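Local coordinates for protein ribosome biogenesis GTPase A (Thermotoga maritima, PDB 3CNO) that probably acts as a GTPase needed for a late step of 50S ribosomal subunit assembly, binding guanine nucleotides and probably 23S rRNA, at residues V105-T110 with G153-N158; N23-V28 with R101-G106; I50-K55 with R77-H82. All coordinates share one frame; numbering follows the deposited sequence.

Contact 1: residues V105-T110 with G153-N158; sequences VGVPNT and GILYKN. With GDP (guanosine-5'-diphosphate), chain B.
I154 turns CG2 to P108 because that methyl stands anti to the backbone N while CG1 lies anti to the carbonyl carbon (chi1 -47°), and CG2 comes to 3.8 Å from P108 CG. Y156 starts out leaning away from the other segment, yet its ring swings back with CG anti to the carbonyl carbon (chi1 -60°) and sets CE1 3.7 Å from the same P108 CG. The same proline corner is thus touched by an isoleucine branch and an aromatic ring, both coming from one side and each crossing it at a slant. P108 CD rests at 3.3 Å on L155 O, a carbonyl that V107 CA also approaches with a C-H...O contact. With an alanine at P108, I154 CG2 and Y156 CE1 would probably lose their common apolar partner, and the backbone there would be less restrained. Upstream the join is a short parallel pairing: G106 N donates to G153 O at 3.2 Å, and L155 N donates to G106 O at 2.8 Å. V105 CG2 lies against G153 O, where the glycine presents no side chain. V107 CG1 meets L155 CD1 and the aliphatic end of K157, whose NZ bonds to A36 O. The sequence from G106 onward fits the P-loop (Walker A), and G153 is a GTP-binding residue that matches the glycine of a G3 (DxxG) motif. The type II turn from V107 to T110 aims backbone amides at the diphosphate: N109 N bonds GDP O3B at 2.8 Å and T110 N bonds GDP O2B at 3.1 Å. K112 NZ binds both V107 O and GDP, so the loop carbonyl is likely to position the lysine; together with it, the two amides probably offset part of the diphosphate charge.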
loop_
_atom_site.group_PDB
_atom_site.type_symbol
_atom_site.label_atom_id
_atom_site.label_comp_id
_atom_site.label_asym_id
_atom_site.label_seq_id
_atom_site.Cartn_x
_atom_site.Cartn_y
_atom_site.Cartn_z
ATOM N N VAL A 105 -10.015 -4.960 -3.285
ATOM C CA VAL A 105 -9.669 -5.335 -1.915
ATOM C C VAL A 105 -8.240 -4.917 -1.538
ATOM O O VAL A 105 -7.393 -4.718 -2.404
ATOM C CB VAL A 105 -9.949 -6.859 -1.643
ATOM C CG1 VAL A 105 -8.918 -7.746 -2.320
ATOM C CG2 VAL A 105 -10.020 -7.159 -0.137
ATOM N N GLY A 106 -8.003 -4.763 -0.237
ATOM C CA GLY A 106 -6.676 -4.464 0.290
ATOM C C GLY A 106 -6.660 -3.975 1.726
ATOM O O GLY A 106 -7.709 -3.774 2.344
ATOM N N VAL A 107 -5.451 -3.793 2.256
ATOM C CA VAL A 107 -5.242 -3.157 3.559
ATOM C C VAL A 107 -5.546 -1.641 3.500
ATOM O O VAL A 107 -5.572 -1.054 2.406
ATOM C CB VAL A 107 -3.816 -3.468 4.132
ATOM C CG1 VAL A 107 -3.590 -4.968 4.215
ATOM C CG2 VAL A 107 -2.687 -2.789 3.318
ATOM N N PRO A 108 -5.808 -1.000 4.666
ATOM C CA PRO A 108 -6.055 0.454 4.655
ATOM C C PRO A 108 -4.968 1.296 3.965
ATOM O O PRO A 108 -3.785 0.949 4.024
ATOM C CB PRO A 108 -6.119 0.815 6.146
ATOM C CG PRO A 108 -6.597 -0.444 6.815
ATOM C CD PRO A 108 -5.930 -1.563 6.030
ATOM N N ASN A 109 -5.414 2.380 3.322
ATOM C CA ASN A 109 -4.594 3.476 2.766
ATOM C C ASN A 109 -3.672 3.154 1.580
ATOM O O ASN A 109 -2.709 3.850 1.278
ATOM C CB ASN A 109 -3.949 4.296 3.886
ATOM C CG ASN A 109 -5.006 4.874 4.847
ATOM O OD1 ASN A 109 -5.964 5.550 4.415
ATOM N ND2 ASN A 109 -4.855 4.585 6.145
ATOM N N THR A 110 -4.070 2.131 0.853
ATOM C CA THR A 110 -3.262 1.534 -0.171
ATOM C C THR A 110 -3.671 2.095 -1.565
ATOM O O THR A 110 -2.985 1.878 -2.578
ATOM C CB THR A 110 -3.383 0.004 0.017
ATOM O OG1 THR A 110 -2.093 -0.626 -0.051
ATOM C CG2 THR A 110 -4.415 -0.620 -0.897
ATOM N N GLY A 153 -13.424 -3.696 -0.166
ATOM C CA GLY A 153 -13.246 -4.511 1.031
ATOM C C GLY A 153 -11.940 -4.152 1.724
ATOM O O GLY A 153 -10.870 -4.202 1.110
ATOM N N ILE A 154 -12.026 -3.776 2.999
ATOM C CA ILE A 154 -10.851 -3.389 3.796
ATOM C C ILE A 154 -10.354 -4.556 4.648
ATOM O O ILE A 154 -11.111 -5.174 5.403
ATOM C CB ILE A 154 -11.137 -2.157 4.678
ATOM C CG1 ILE A 154 -11.833 -1.059 3.852
ATOM C CG2 ILE A 154 -9.848 -1.651 5.327
ATOM C CD1 ILE A 154 -12.301 0.123 4.654
ATOM N N LEU A 155 -9.075 -4.862 4.514
ATOM C CA LEU A 155 -8.501 -6.031 5.144
ATOM C C LEU A 155 -7.623 -5.611 6.314
ATOM O O LEU A 155 -6.716 -4.791 6.164
ATOM C CB LEU A 155 -7.728 -6.859 4.103
ATOM C CG LEU A 155 -7.253 -8.307 4.328
ATOM C CD1 LEU A 155 -5.763 -8.375 4.682
ATOM C CD2 LEU A 155 -8.100 -9.121 5.335
ATOM N N TYR A 156 -7.938 -6.168 7.484
ATOM C CA TYR A 156 -7.172 -5.969 8.712
ATOM C C TYR A 156 -6.435 -7.252 9.058
ATOM O O TYR A 156 -7.031 -8.328 9.124
ATOM C CB TYR A 156 -8.083 -5.523 9.856
ATOM C CG TYR A 156 -8.789 -4.232 9.538
ATOM C CD1 TYR A 156 -8.156 -3.006 9.738
ATOM C CD2 TYR A 156 -10.078 -4.234 8.997
ATOM C CE1 TYR A 156 -8.795 -1.815 9.424
ATOM C CE2 TYR A 156 -10.722 -3.052 8.683
ATOM C CZ TYR A 156 -10.074 -1.848 8.897
ATOM O OH TYR A 156 -10.706 -0.667 8.589
ATOM N N LYS A 157 -5.131 -7.126 9.259
ATOM C CA LYS A 157 -4.268 -8.278 9.418
ATOM C C LYS A 157 -3.928 -8.518 10.875
ATOM O O LYS A 157 -3.838 -7.582 11.657
ATOM C CB LYS A 157 -2.968 -8.077 8.639
ATOM C CG LYS A 157 -3.089 -8.162 7.140
ATOM C CD LYS A 157 -1.754 -8.569 6.569
ATOM C CE LYS A 157 -1.696 -8.336 5.091
ATOM N NZ LYS A 157 -0.430 -8.845 4.516
ATOM N N ASN A 158 -3.744 -9.783 11.234
ATOM C CA ASN A 158 -3.087 -10.109 12.482
ATOM C C ASN A 158 -1.643 -9.683 12.322
ATOM O O ASN A 158 -0.909 -10.235 11.486
ATOM C CB ASN A 158 -3.159 -11.611 12.786
ATOM C CG ASN A 158 -2.645 -11.948 14.180
ATOM O OD1 ASN A 158 -3.297 -11.644 15.187
ATOM N ND2 ASN A 158 -1.469 -12.574 14.247
HETATM P PB GDP B . -7.687 3.531 0.754
HETATM O O1B GDP B . -9.033 3.714 0.106
HETATM O O2B GDP B . -7.146 2.193 0.284
HETATM O O3B GDP B . -7.755 3.437 2.262
HETATM O O3A GDP B . -6.667 4.690 0.326
HETATM P PA GDP B . -6.942 6.092 -0.401
HETATM O O1A GDP B . -7.457 5.978 -1.815
HETATM O O2A GDP B . -7.797 6.988 0.460
HETATM O "O5'" GDP B . -5.453 6.663 -0.471
HETATM C "C5'" GDP B . -4.677 6.740 0.721
HETATM C "C4'" GDP B . -3.591 7.785 0.535
HETATM O "O4'" GDP B . -2.718 7.407 -0.526
HETATM C "C3'" GDP B . -4.160 9.138 0.162
HETATM O "O3'" GDP B . -3.372 10.132 0.830
HETATM C "C2'" GDP B . -3.948 9.238 -1.328
HETATM O "O2'" GDP B . -3.868 10.615 -1.707
HETATM C "C1'" GDP B . -2.670 8.426 -1.523
HETATM N N9 GDP B . -2.546 7.686 -2.802
HETATM C C8 GDP B . -3.435 6.843 -3.360
HETATM N N7 GDP B . -2.955 6.327 -4.520
HETATM C C5 GDP B . -1.726 6.840 -4.713
HETATM C C6 GDP B . -0.660 6.728 -5.736
HETATM O O6 GDP B . -0.803 5.999 -6.739
HETATM N N1 GDP B . 0.470 7.431 -5.548
HETATM C C2 GDP B . 0.654 8.238 -4.482
HETATM N N2 GDP B . 1.819 8.910 -4.369
HETATM N N3 GDP B . -0.280 8.393 -3.516
HETATM C C4 GDP B . -1.460 7.733 -3.578
#

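Contact 2: residues N23-V28 with R101-G106; sequences NTVVEV and RVLIVG
From T24 against V102 to E27 against V105 the two strands run parallel in straight register, their short axes 4.6 Å apart at closest approach and 22° from each other. They are adjacent inner strands of the central sheet of a P-loop GTPase domain, and the backbone bonds alternate between them, for example V26 N to L103 O at 2.7 Å and V105 N to V26 O at 2.8 Å. On the face shared by V26 and I104 those side chains lie abreast, with I104 CD1 against V26 CB. With V26 CG1 anti to the backbone N (chi1 173°), CG2 is left anti to the carbonyl carbon and meets V102 CG1 at 3.8 Å. V28 CG2 closes the row on I104 CG2 at 3.5 Å, under the P-loop helix 112-120, whose K112 touches both. The other face carries V25, whose CG1 meets V105 CG1 at 3.6 Å while its CG2 settles beside L103 CB. E27 on that face turns its carboxylate to R29 and to the A39 amide. At G106 a beta carbon would run into V28 O, so the glycine suits the point where the strand passes into the phosphate loop. At the other end R101 O takes both N23 N and T24 N, and N23 OD1 is gripped from opposite faces of its amide plane by R101 N at 2.9 Å and T24 OG1 at 2.8 Å.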
loop_
_atom_site.group_PDB
_atom_site.type_symbol
_atom_site.label_atom_id
_atom_site.label_comp_id
_atom_site.label_asym_id
_atom_site.label_seq_id
_atom_site.Cartn_x
_atom_site.Cartn_y
_atom_site.Cartn_z
ATOM N N ASN A 23 -16.905 -12.435 -9.082
ATOM C CA ASN A 23 -16.101 -13.480 -9.733
ATOM C C ASN A 23 -14.674 -13.009 -10.015
ATOM O O ASN A 23 -13.800 -13.805 -10.391
ATOM C CB ASN A 23 -16.763 -13.949 -11.042
ATOM C CG ASN A 23 -17.014 -12.808 -12.027
ATOM O OD1 ASN A 23 -16.227 -11.855 -12.124
ATOM N ND2 ASN A 23 -18.114 -12.909 -12.773
ATOM N N THR A 24 -14.464 -11.701 -9.864
ATOM C CA THR A 24 -13.162 -11.069 -10.073
ATOM C C THR A 24 -12.779 -10.268 -8.835
ATOM O O THR A 24 -13.634 -9.647 -8.196
ATOM C CB THR A 24 -13.164 -10.168 -11.340
ATOM O OG1 THR A 24 -13.583 -10.947 -12.468
ATOM C CG2 THR A 24 -11.773 -9.593 -11.631
ATOM N N VAL A 25 -11.493 -10.312 -8.491
ATOM C CA VAL A 25 -10.941 -9.528 -7.382
ATOM C C VAL A 25 -9.722 -8.712 -7.820
ATOM O O VAL A 25 -8.809 -9.226 -8.475
ATOM C CB VAL A 25 -10.593 -10.430 -6.179
ATOM C CG1 VAL A 25 -9.537 -9.782 -5.281
ATOM C CG2 VAL A 25 -11.846 -10.745 -5.389
ATOM N N VAL A 26 -9.718 -7.428 -7.471
ATOM C CA VAL A 26 -8.535 -6.611 -7.715
ATOM C C VAL A 26 -7.862 -6.329 -6.378
ATOM O O VAL A 26 -8.405 -5.625 -5.532
ATOM C CB VAL A 26 -8.842 -5.316 -8.492
ATOM C CG1 VAL A 26 -7.608 -4.441 -8.546
ATOM C CG2 VAL A 26 -9.351 -5.639 -9.896
ATOM N N GLU A 27 -6.686 -6.921 -6.197
ATOM C CA GLU A 27 -5.952 -6.840 -4.945
ATOM C C GLU A 27 -5.008 -5.642 -5.006
ATOM O O GLU A 27 -3.991 -5.687 -5.706
ATOM C CB GLU A 27 -5.168 -8.135 -4.730
ATOM C CG GLU A 27 -4.566 -8.267 -3.350
ATOM C CD GLU A 27 -3.701 -9.494 -3.200
ATOM O OE1 GLU A 27 -2.901 -9.529 -2.253
ATOM O OE2 GLU A 27 -3.813 -10.424 -4.025
ATOM N N VAL A 28 -5.369 -4.569 -4.301
ATOM C CA VAL A 28 -4.609 -3.330 -4.337
ATOM C C VAL A 28 -3.523 -3.333 -3.277
ATOM O O VAL A 28 -3.793 -3.126 -2.086
ATOM C CB VAL A 28 -5.507 -2.076 -4.184
ATOM C CG1 VAL A 28 -4.662 -0.791 -4.324
ATOM C CG2 VAL A 28 -6.646 -2.097 -5.218
ATOM N N ARG A 101 -17.565 -9.354 -12.416
ATOM C CA ARG A 101 -18.097 -8.559 -11.316
ATOM C C ARG A 101 -16.977 -8.450 -10.300
ATOM O O ARG A 101 -16.381 -9.454 -9.912
ATOM C CB ARG A 101 -19.365 -9.182 -10.736
ATOM C CG ARG A 101 -20.579 -8.902 -11.608
ATOM C CD ARG A 101 -21.707 -9.890 -11.359
ATOM N NE ARG A 101 -22.732 -9.366 -10.455
ATOM C CZ ARG A 101 -23.789 -8.649 -10.832
ATOM N NH1 ARG A 101 -23.982 -8.337 -12.106
ATOM N NH2 ARG A 101 -24.662 -8.239 -9.922
ATOM N N VAL A 102 -16.669 -7.218 -9.908
ATOM C CA VAL A 102 -15.369 -6.905 -9.307
ATOM C C VAL A 102 -15.424 -6.403 -7.864
ATOM O O VAL A 102 -16.189 -5.484 -7.526
ATOM C CB VAL A 102 -14.560 -5.892 -10.176
ATOM C CG1 VAL A 102 -13.143 -5.779 -9.675
ATOM C CG2 VAL A 102 -14.563 -6.290 -11.655
ATOM N N LEU A 103 -14.582 -7.019 -7.029
ATOM C CA LEU A 103 -14.251 -6.479 -5.719
ATOM C C LEU A 103 -12.847 -5.888 -5.724
ATOM O O LEU A 103 -11.881 -6.539 -6.149
ATOM C CB LEU A 103 -14.371 -7.563 -4.645
ATOM C CG LEU A 103 -13.865 -7.254 -3.229
ATOM C CD1 LEU A 103 -14.708 -6.193 -2.503
ATOM C CD2 LEU A 103 -13.799 -8.537 -2.427
ATOM N N ILE A 104 -12.746 -4.644 -5.262
ATOM C CA ILE A 104 -11.464 -4.003 -4.994
ATOM C C ILE A 104 -11.117 -4.262 -3.532
ATOM O O ILE A 104 -11.850 -3.847 -2.634
ATOM C CB ILE A 104 -11.532 -2.472 -5.249
ATOM C CG1 ILE A 104 -12.171 -2.157 -6.613
ATOM C CG2 ILE A 104 -10.157 -1.826 -5.093
ATOM C CD1 ILE A 104 -11.439 -2.694 -7.843
ATOM N N VAL A 105 -10.015 -4.960 -3.285
ATOM C CA VAL A 105 -9.669 -5.335 -1.915
ATOM C C VAL A 105 -8.240 -4.917 -1.538
ATOM O O VAL A 105 -7.393 -4.718 -2.404
ATOM C CB VAL A 105 -9.949 -6.859 -1.643
ATOM C CG1 VAL A 105 -8.918 -7.746 -2.320
ATOM C CG2 VAL A 105 -10.020 -7.159 -0.137
ATOM N N GLY A 106 -8.003 -4.763 -0.237
ATOM C CA GLY A 106 -6.676 -4.464 0.290
ATOM C C GLY A 106 -6.660 -3.975 1.726
ATOM O O GLY A 106 -7.709 -3.774 2.344
#

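Contact 3: residues I50-K55 with R77-H82; sequences IILLNK and RVITTH. With GDP (guanosine-5'-diphosphate), chain B.
I50-K55 and R77-H82 pair as parallel strands at one border of the main sheet, strand 78-80 being the outermost, and their ends run into the guanine pocket. The short axes approach to 4.6 Å at an angle of 23°. Four backbone bonds alternate across the seam, from I51 N to R77 O through to T81 N to L53 O. At the entry, R77 turns one face of its guanidinium to I50, whose CG1 sits 3.4 Å above the plane, toward its rim, and whose CD1 lies over the same face near NH2. The arginine reaches there extended, with CG anti to the backbone N (chi1 -167°), and its NH1 is salt-bridged to E48. Further on, L52 CG packs on I79 CD1 at 3.9 Å and L52 CD2 on T81 CG2 at 3.6 Å, on the side covered by helix 87-94. V78 CG2 touches I51 and L53 on the opposite face, next to helix 61-72. The two strands belong to a beta-alpha-beta unit, strand 48-54, helix 61-72 and strand 78-80, which delivers the NKVD sequence characteristic of G4 and, consistent with the fifth GTPase motif, the T81-H82 segment. Past the strand, the aliphatic stem of K55 lies along one face of the guanine, CG 3.4 Å from GDP C6, and its NZ reaches GDP O4' at 3.1 Å as well as N109 O. N54 holds CG anti to the backbone N (chi1 -155°); its ND2 bonds T110 O, while OD1 stands 3.5 Å from T81 CG2. H82 CB borders the base at its carbonyl, 3.4 Å from GDP O6.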
loop_
_atom_site.group_PDB
_atom_site.type_symbol
_atom_site.label_atom_id
_atom_site.label_comp_id
_atom_site.label_asym_id
_atom_site.label_seq_id
_atom_site.Cartn_x
_atom_site.Cartn_y
_atom_site.Cartn_z
ATOM N N ILE A 50 -6.465 -10.197 -10.038
ATOM C CA ILE A 50 -5.444 -9.294 -10.539
ATOM C C ILE A 50 -4.682 -8.678 -9.363
ATOM O O ILE A 50 -5.279 -8.075 -8.452
ATOM C CB ILE A 50 -6.050 -8.169 -11.401
ATOM C CG1 ILE A 50 -6.860 -8.766 -12.559
ATOM C CG2 ILE A 50 -4.945 -7.248 -11.922
ATOM C CD1 ILE A 50 -8.043 -7.947 -12.975
ATOM N N ILE A 51 -3.365 -8.848 -9.380
ATOM C CA ILE A 51 -2.525 -8.189 -8.411
ATOM C C ILE A 51 -2.162 -6.825 -8.961
ATOM O O ILE A 51 -1.486 -6.704 -9.998
ATOM C CB ILE A 51 -1.248 -8.985 -8.089
ATOM C CG1 ILE A 51 -1.607 -10.312 -7.396
ATOM C CG2 ILE A 51 -0.268 -8.115 -7.253
ATOM C CD1 ILE A 51 -0.411 -11.253 -7.215
ATOM N N LEU A 52 -2.616 -5.806 -8.247
ATOM C CA LEU A 52 -2.371 -4.433 -8.615
ATOM C C LEU A 52 -1.302 -3.849 -7.691
ATOM O O LEU A 52 -1.536 -3.660 -6.499
ATOM C CB LEU A 52 -3.691 -3.651 -8.546
ATOM C CG LEU A 52 -3.823 -2.226 -9.080
ATOM C CD1 LEU A 52 -5.262 -1.915 -9.415
ATOM C CD2 LEU A 52 -3.284 -1.222 -8.064
ATOM N N LEU A 53 -0.120 -3.589 -8.243
ATOM C CA LEU A 53 0.938 -2.900 -7.506
ATOM C C LEU A 53 0.763 -1.390 -7.724
ATOM O O LEU A 53 1.052 -0.884 -8.804
ATOM C CB LEU A 53 2.339 -3.385 -7.943
ATOM C CG LEU A 53 2.672 -4.896 -7.864
ATOM C CD1 LEU A 53 4.106 -5.204 -8.336
ATOM C CD2 LEU A 53 2.417 -5.503 -6.464
ATOM N N ASN A 54 0.264 -0.698 -6.697
ATOM C CA ASN A 54 -0.086 0.733 -6.751
ATOM C C ASN A 54 1.007 1.634 -6.204
ATOM O O ASN A 54 1.917 1.168 -5.522
ATOM C CB ASN A 54 -1.363 0.994 -5.945
ATOM C CG ASN A 54 -2.115 2.226 -6.425
ATOM O OD1 ASN A 54 -1.974 2.653 -7.567
ATOM N ND2 ASN A 54 -2.921 2.807 -5.546
ATOM N N LYS A 55 0.894 2.930 -6.494
ATOM C CA LYS A 55 1.813 3.955 -6.002
ATOM C C LYS A 55 3.217 3.776 -6.563
ATOM O O LYS A 55 4.212 4.020 -5.876
ATOM C CB LYS A 55 1.831 4.019 -4.461
ATOM C CG LYS A 55 0.459 4.102 -3.831
ATOM C CD LYS A 55 0.520 4.441 -2.353
ATOM C CE LYS A 55 -0.886 4.626 -1.791
ATOM N NZ LYS A 55 -0.817 4.933 -0.352
ATOM N N ARG A 77 -1.274 -12.955 -12.532
ATOM C CA ARG A 77 -1.685 -11.799 -13.308
ATOM C C ARG A 77 -1.406 -10.583 -12.444
ATOM O O ARG A 77 -1.891 -10.487 -11.319
ATOM C CB ARG A 77 -3.166 -11.913 -13.654
ATOM C CG ARG A 77 -3.677 -10.958 -14.698
ATOM C CD ARG A 77 -5.078 -11.372 -15.073
ATOM N NE ARG A 77 -5.871 -10.239 -15.546
ATOM C CZ ARG A 77 -7.189 -10.278 -15.724
ATOM N NH1 ARG A 77 -7.849 -11.391 -15.461
ATOM N NH2 ARG A 77 -7.847 -9.206 -16.150
ATOM N N VAL A 78 -0.595 -9.674 -12.970
ATOM C CA VAL A 78 -0.074 -8.556 -12.201
ATOM C C VAL A 78 -0.048 -7.295 -13.063
ATOM O O VAL A 78 0.268 -7.353 -14.249
ATOM C CB VAL A 78 1.346 -8.881 -11.585
ATOM C CG1 VAL A 78 2.418 -9.098 -12.676
ATOM C CG2 VAL A 78 1.780 -7.814 -10.553
ATOM N N ILE A 79 -0.428 -6.169 -12.469
ATOM C CA ILE A 79 -0.341 -4.866 -13.128
ATOM C C ILE A 79 0.297 -3.861 -12.168
ATOM O O ILE A 79 0.429 -4.137 -10.973
ATOM C CB ILE A 79 -1.720 -4.350 -13.662
ATOM C CG1 ILE A 79 -2.644 -3.901 -12.518
ATOM C CG2 ILE A 79 -2.399 -5.405 -14.572
ATOM C CD1 ILE A 79 -3.669 -2.861 -12.943
ATOM N N THR A 80 0.727 -2.725 -12.711
ATOM C CA THR A 80 1.258 -1.620 -11.926
ATOM C C THR A 80 0.558 -0.347 -12.366
ATOM O O THR A 80 0.181 -0.204 -13.529
ATOM C CB THR A 80 2.810 -1.421 -12.078
ATOM O OG1 THR A 80 3.133 -0.979 -13.403
ATOM C CG2 THR A 80 3.574 -2.689 -11.772
ATOM N N THR A 81 0.381 0.577 -11.428
ATOM C CA THR A 81 -0.320 1.808 -11.715
ATOM C C THR A 81 -0.096 2.829 -10.607
ATOM O O THR A 81 0.564 2.540 -9.620
ATOM C CB THR A 81 -1.839 1.550 -11.957
ATOM O OG1 THR A 81 -2.434 2.732 -12.497
ATOM C CG2 THR A 81 -2.551 1.137 -10.679
ATOM N N HIS A 82 -0.637 4.023 -10.790
ATOM C CA HIS A 82 -0.569 5.061 -9.769
ATOM C C HIS A 82 -1.684 6.073 -9.996
ATOM O O HIS A 82 -2.361 6.033 -11.019
ATOM C CB HIS A 82 0.808 5.744 -9.729
ATOM C CG HIS A 82 1.164 6.467 -10.993
ATOM N ND1 HIS A 82 1.027 7.833 -11.133
ATOM C CD2 HIS A 82 1.657 6.012 -12.170
ATOM C CE1 HIS A 82 1.403 8.184 -12.350
ATOM N NE2 HIS A 82 1.793 7.100 -12.997
HETATM P PB GDP B . -7.687 3.531 0.754
HETATM O O1B GDP B . -9.033 3.714 0.106
HETATM O O2B GDP B . -7.146 2.193 0.284
HETATM O O3B GDP B . -7.755 3.437 2.262
HETATM O O3A GDP B . -6.667 4.690 0.326
HETATM P PA GDP B . -6.942 6.092 -0.401
HETATM O O1A GDP B . -7.457 5.978 -1.815
HETATM O O2A GDP B . -7.797 6.988 0.460
HETATM O "O5'" GDP B . -5.453 6.663 -0.471
HETATM C "C5'" GDP B . -4.677 6.740 0.721
HETATM C "C4'" GDP B . -3.591 7.785 0.535
HETATM O "O4'" GDP B . -2.718 7.407 -0.526
HETATM C "C3'" GDP B . -4.160 9.138 0.162
HETATM O "O3'" GDP B . -3.372 10.132 0.830
HETATM C "C2'" GDP B . -3.948 9.238 -1.328
HETATM O "O2'" GDP B . -3.868 10.615 -1.707
HETATM C "C1'" GDP B . -2.670 8.426 -1.523
HETATM N N9 GDP B . -2.546 7.686 -2.802
HETATM C C8 GDP B . -3.435 6.843 -3.360
HETATM N N7 GDP B . -2.955 6.327 -4.520
HETATM C C5 GDP B . -1.726 6.840 -4.713
HETATM C C6 GDP B . -0.660 6.728 -5.736
HETATM O O6 GDP B . -0.803 5.999 -6.739
HETATM N N1 GDP B . 0.470 7.431 -5.548
HETATM C C2 GDP B . 0.654 8.238 -4.482
HETATM N N2 GDP B . 1.819 8.910 -4.369
HETATM N N3 GDP B . -0.280 8.393 -3.516
HETATM C C4 GDP B . -1.460 7.733 -3.578
#

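How the contacts relate
Following the chain, strand 24-30 comes first and pairs with strand 101-106, so contact 2 closes a loop of 72 residues. Within that loop contact 3 is nested whole, joining strand 48-54 to 78-80 around helix 61-72. Contact 1 opens where contact 2 ends, sharing V105 and G106, and closes on strand 147-154. E27 pairs by backbone with I50 and L52, tying contacts 2 and 3, while G153 N to I104 O ties 1 and 2. The parallel strands thus run in the order 78-80, 48-54, 24-30, 101-106, 147-154, with 139-141 antiparallel at the far edge. Contacts 1 and 3 meet at the GDP site, where the side chains of N54 and K55 are bonded to the phosphate loop.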